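Local atomic coordinates of uncharacterized protein PA2218 (Pseudomonas aeruginosa, PDB entry 2HDW), a protein that is of unknown function but adopts an alpha/beta hydrolase fold and may therefore act as a hydrolase. Residues G174-C179 with A197-T202; T152-A157 with C179-M184. All blocks are in the same frame, centred on the assembly; numbering follows the deposited sequence.

Contact 1: residues G174-C179 with A197-T202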
loop_
_atom_site.group_PDB
_atom_site.type_symbol
_atom_site.label_atom_id
_atom_site.label_comp_id
_atom_site.label_asym_id
_atom_site.label_seq_id
_atom_site.Cartn_x
_atom_site.Cartn_y
_atom_site.Cartn_z
ATOM N N GLY A 174 13.446 -5.367 -3.561
ATOM C CA GLY A 174 12.271 -5.298 -4.405
ATOM C C GLY A 174 11.138 -4.731 -3.571
ATOM O O GLY A 174 11.287 -4.541 -2.358
ATOM N N VAL A 175 10.010 -4.435 -4.208
ATOM C CA VAL A 175 8.863 -3.920 -3.477
ATOM C C VAL A 175 7.560 -4.520 -3.976
ATOM O O VAL A 175 7.455 -4.924 -5.135
ATOM C CB VAL A 175 8.730 -2.383 -3.582
ATOM C CG1 VAL A 175 9.901 -1.699 -2.894
ATOM C CG2 VAL A 175 8.632 -1.967 -5.037
ATOM N N ILE A 176 6.576 -4.600 -3.083
ATOM C CA ILE A 176 5.257 -5.097 -3.453
ATOM C C ILE A 176 4.236 -4.026 -3.058
ATOM O O ILE A 176 4.199 -3.592 -1.903
ATOM C CB ILE A 176 4.891 -6.417 -2.727
ATOM C CG1 ILE A 176 5.826 -7.549 -3.163
ATOM C CG2 ILE A 176 3.448 -6.808 -3.069
ATOM C CD1 ILE A 176 5.654 -8.830 -2.351
ATOM N N GLY A 177 3.426 -3.599 -4.022
ATOM C CA GLY A 177 2.409 -2.595 -3.756
ATOM C C GLY A 177 1.036 -3.231 -3.854
ATOM O O GLY A 177 0.658 -3.740 -4.910
ATOM N N ILE A 178 0.289 -3.200 -2.755
ATOM C CA ILE A 178 -1.040 -3.792 -2.699
ATOM C C ILE A 178 -2.144 -2.738 -2.790
ATOM O O ILE A 178 -2.051 -1.671 -2.184
ATOM C CB ILE A 178 -1.260 -4.561 -1.366
ATOM C CG1 ILE A 178 -0.089 -5.506 -1.090
ATOM C CG2 ILE A 178 -2.567 -5.342 -1.432
ATOM C CD1 ILE A 178 -0.078 -6.072 0.323
ATOM N N CYS A 179 -3.189 -3.048 -3.546
ATOM C CA CYS A 179 -4.322 -2.144 -3.669
ATOM C C CYS A 179 -3.853 -0.742 -4.075
ATOM O O CYS A 179 -3.104 -0.583 -5.041
ATOM C CB CYS A 179 -5.060 -2.111 -2.323
ATOM S SG CYS A 179 -6.744 -1.430 -2.335
ATOM N N ALA A 197 13.111 -4.648 -8.711
ATOM C CA ALA A 197 11.936 -5.239 -9.343
ATOM C C ALA A 197 10.716 -4.833 -8.539
ATOM O O ALA A 197 10.839 -4.474 -7.369
ATOM C CB ALA A 197 12.066 -6.762 -9.378
ATOM N N VAL A 198 9.542 -4.899 -9.164
ATOM C CA VAL A 198 8.309 -4.500 -8.505
ATOM C C VAL A 198 7.107 -5.346 -8.913
ATOM O O VAL A 198 6.918 -5.663 -10.089
ATOM C CB VAL A 198 7.975 -3.007 -8.809
ATOM C CG1 VAL A 198 7.809 -2.804 -10.317
ATOM C CG2 VAL A 198 6.706 -2.590 -8.075
ATOM N N VAL A 199 6.306 -5.701 -7.912
ATOM C CA VAL A 199 5.080 -6.475 -8.091
ATOM C C VAL A 199 3.942 -5.648 -7.515
ATOM O O VAL A 199 4.116 -5.000 -6.490
ATOM C CB VAL A 199 5.113 -7.801 -7.290
ATOM C CG1 VAL A 199 3.692 -8.371 -7.165
ATOM C CG2 VAL A 199 6.016 -8.802 -7.970
ATOM N N THR A 200 2.789 -5.647 -8.178
ATOM C CA THR A 200 1.628 -4.936 -7.657
ATOM C C THR A 200 0.538 -5.988 -7.514
ATOM O O THR A 200 0.461 -6.919 -8.319
ATOM C CB THR A 200 1.121 -3.819 -8.605
ATOM O OG1 THR A 200 0.783 -4.378 -9.882
ATOM C CG2 THR A 200 2.178 -2.737 -8.775
ATOM N N SER A 201 -0.287 -5.861 -6.483
ATOM C CA SER A 201 -1.363 -6.822 -6.274
ATOM C C SER A 201 -2.708 -6.102 -6.206
ATOM O O SER A 201 -2.891 -5.201 -5.386
ATOM C CB SER A 201 -1.122 -7.613 -4.984
ATOM O OG SER A 201 -2.033 -8.695 -4.871
ATOM N N THR A 202 -3.633 -6.495 -7.081
ATOM C CA THR A 202 -4.976 -5.907 -7.134
ATOM C C THR A 202 -4.912 -4.389 -6.886
ATOM O O THR A 202 -5.621 -3.831 -6.042
ATOM C CB THR A 202 -5.920 -6.628 -6.104
ATOM O OG1 THR A 202 -7.280 -6.268 -6.366
ATOM C CG2 THR A 202 -5.561 -6.259 -4.656
#

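Contact 2: residues T152-A157 with C179-M184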
loop_
_atom_site.group_PDB
_atom_site.type_symbol
_atom_site.label_atom_id
_atom_site.label_comp_id
_atom_site.label_asym_id
_atom_site.label_seq_id
_atom_site.Cartn_x
_atom_site.Cartn_y
_atom_site.Cartn_z
ATOM N N THR A 152 4.484 8.295 -1.860
ATOM C CA THR A 152 5.469 7.694 -2.752
ATOM C C THR A 152 6.800 7.720 -1.994
ATOM O O THR A 152 7.555 6.751 -2.008
ATOM C CB THR A 152 5.571 8.478 -4.077
ATOM O OG1 THR A 152 4.367 8.281 -4.833
ATOM C CG2 THR A 152 6.765 8.008 -4.892
ATOM N N GLU A 153 7.067 8.828 -1.307
ATOM C CA GLU A 153 8.293 8.969 -0.517
ATOM C C GLU A 153 8.372 7.910 0.600
ATOM O O GLU A 153 9.449 7.366 0.873
ATOM C CB GLU A 153 8.364 10.382 0.080
ATOM C CG GLU A 153 9.353 10.571 1.232
ATOM C CD GLU A 153 10.777 10.144 0.894
ATOM O OE1 GLU A 153 11.194 10.282 -0.275
ATOM O OE2 GLU A 153 11.491 9.682 1.814
ATOM N N ASP A 154 7.239 7.604 1.227
ATOM C CA ASP A 154 7.213 6.605 2.303
ATOM C C ASP A 154 7.834 5.285 1.857
ATOM O O ASP A 154 8.562 4.638 2.607
ATOM C CB ASP A 154 5.779 6.323 2.767
ATOM C CG ASP A 154 5.172 7.464 3.564
ATOM O OD1 ASP A 154 5.921 8.223 4.214
ATOM O OD2 ASP A 154 3.928 7.586 3.560
ATOM N N PHE A 155 7.542 4.880 0.629
ATOM C CA PHE A 155 8.077 3.634 0.103
ATOM C C PHE A 155 9.603 3.662 0.043
ATOM O O PHE A 155 10.261 2.696 0.414
ATOM C CB PHE A 155 7.501 3.368 -1.290
ATOM C CG PHE A 155 6.696 2.105 -1.381
ATOM C CD1 PHE A 155 5.464 2.098 -2.030
ATOM C CD2 PHE A 155 7.181 0.915 -0.841
ATOM C CE1 PHE A 155 4.723 0.921 -2.145
ATOM C CE2 PHE A 155 6.450 -0.273 -0.949
ATOM C CZ PHE A 155 5.215 -0.268 -1.604
ATOM N N SER A 156 10.165 4.770 -0.424
ATOM C CA SER A 156 11.612 4.884 -0.517
ATOM C C SER A 156 12.250 5.091 0.855
ATOM O O SER A 156 13.428 4.789 1.052
ATOM C CB SER A 156 11.989 6.012 -1.476
ATOM O OG SER A 156 11.739 5.607 -2.816
ATOM N N ALA A 157 11.472 5.604 1.804
ATOM C CA ALA A 157 11.973 5.793 3.159
ATOM C C ALA A 157 12.115 4.402 3.771
ATOM O O ALA A 157 13.028 4.149 4.562
ATOM C CB ALA A 157 10.997 6.630 3.976
ATOM N N CYS A 179 -3.189 -3.048 -3.546
ATOM C CA CYS A 179 -4.322 -2.144 -3.669
ATOM C C CYS A 179 -3.853 -0.742 -4.075
ATOM O O CYS A 179 -3.104 -0.583 -5.041
ATOM C CB CYS A 179 -5.060 -2.111 -2.323
ATOM S SG CYS A 179 -6.744 -1.430 -2.335
ATOM N N GLY A 180 -4.283 0.268 -3.324
ATOM C CA GLY A 180 -3.901 1.637 -3.625
ATOM C C GLY A 180 -2.402 1.881 -3.652
ATOM O O GLY A 180 -1.925 2.777 -4.347
ATOM N N TRP A 181 -1.642 1.094 -2.898
ATOM C CA TRP A 181 -0.201 1.287 -2.892
ATOM C C TRP A 181 0.495 0.611 -4.061
ATOM O O TRP A 181 1.721 0.706 -4.218
ATOM C CB TRP A 181 0.386 0.843 -1.559
ATOM C CG TRP A 181 0.183 1.900 -0.522
ATOM C CD1 TRP A 181 -0.993 2.236 0.097
ATOM C CD2 TRP A 181 1.159 2.838 -0.063
ATOM N NE1 TRP A 181 -0.806 3.335 0.911
ATOM C CE2 TRP A 181 0.506 3.724 0.827
ATOM C CE3 TRP A 181 2.525 3.021 -0.322
ATOM C CZ2 TRP A 181 1.172 4.778 1.457
ATOM C CZ3 TRP A 181 3.189 4.069 0.306
ATOM C CH2 TRP A 181 2.509 4.934 1.187
ATOM N N GLY A 182 -0.293 -0.076 -4.885
ATOM C CA GLY A 182 0.264 -0.699 -6.069
ATOM C C GLY A 182 0.664 0.461 -6.970
ATOM O O GLY A 182 1.703 0.439 -7.615
ATOM N N GLY A 183 -0.173 1.496 -6.998
ATOM C CA GLY A 183 0.126 2.660 -7.811
ATOM C C GLY A 183 1.322 3.412 -7.252
ATOM O O GLY A 183 2.180 3.878 -8.002
ATOM N N MET A 184 1.384 3.529 -5.926
ATOM C CA MET A 184 2.494 4.220 -5.276
ATOM C C MET A 184 3.809 3.452 -5.466
ATOM O O MET A 184 4.873 4.058 -5.590
ATOM C CB MET A 184 2.212 4.404 -3.778
ATOM C CG MET A 184 1.917 5.855 -3.331
ATOM S SD MET A 184 0.308 6.549 -3.847
ATOM C CE MET A 184 -0.789 5.781 -2.620
#

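Contact 1: residues G174-C179 with A197-T202
Gly177 O takes a hydrogen bond from Ser201 N on the neighbouring strand, at 2.8 Å with an N-H...O angle of 159°, and a CA-H...O contact from CA of Thr200, 3.1 Å from that same Gly177 O. The Ser201 N bond belongs to a ladder between parallel strands, in which Val175 and Gly177 each donate to the residue before their opposite number and accept from the one after it. Cys179 N makes the last bond, 2.8 Å from Ser201 O and nearly in line with that carbonyl.

Branched residues suit these extended strands. On one face CG2 of Val175 meets CG2 of Val198 at 3.7 Å; CG2 of Val198, anti to its backbone N, reaches across while Leu186 and Val189 of helix 180-191 cover the pair. On the other face Ile176 and Val199 lie side by side, CG1 of Ile176 to CB of Val199 4.2 Å, where Phe363 packs on Ile176 and Phe362 on Val199, both from helix 356-366. Ser201, on that face too, has its hydroxyl bonded to Tyr116.

Cys179, with phi 53° and psi -128°, has the strained backbone of a nucleophile elbow and touches His344. The hydrogen bond from its backbone N ties this sharp turn to the sheet, consistent with Cys179 holding the nucleophile's position in this fold.

Contact 2: residues T152-A157 with C179-M184
Phe155 and Trp181 form an offset edge-to-face pair, the edge of the indole directed at the phenyl ring. The centroids of the phenyl and the six-membered indole ring are 5.5 Å apart and the planes are turned 64° to each other. CE3 of Trp181 meets both CD1 and CE1 of Phe155 at 3.5 Å, and Phe130 adds edge-to-face contacts to both rings. The axes of the short helical segments 152-157 and 180-184 lie 10.2 Å apart at their closest, and large side chains such as Phe155, Trp181 and Met184 span the gap.

Helix 180-191 starts directly after the turn at Cys179, the strand-turn-helix element of the alpha/beta hydrolase fold, and Trp181 sits in its first turn. Its chi1 of -80°, CG anti to the carbonyl carbon, brings the indole toward helix 148-164.

Aliphatic packing comes from Met184. Its CB lies 4.4 Å from CD1 of Phe155, and its CE rests over one face of the indole, toward the rim. CG of Met184 is 3.8 Å from OG1 of Thr152, a hydroxyl hydrogen-bonded to Pro148 O, with Asn187 OD1 also within hydrogen-bonding distance.

The polar edge belongs to Asp154, whose OD2 approaches CH2 of Trp181 at 3.8 Å, carboxylate and indole nearly coplanar (17°). Ser133 and Asn75 both bond to its OD1, holding the carboxylate beside the C-H rim of the ring, an approach that is probably mildly favourable electrostatically.

In the fold
After the first four strands the chain forms helix 148-164, which carries 152-157, then returns to the sheet as strand 173-178, turns at Cys179 into helix 180-191 and comes back as strand 197-201. Contact 2 closes the loop from 152-157 to 179-184, which contains strand 173-178. Contact 1 closes the beta-alpha-beta unit, joining the two neighbouring strands that helix 180-191 connects. The two loops cross rather than nest, and share Cys179. They also touch: CZ of Phe155 lies 3.5 Å from Ile176 O, and CG2 of Thr200 lies 3.4 Å from Gly182 O. Together they tie two helices to two adjacent parallel strands within the sheet.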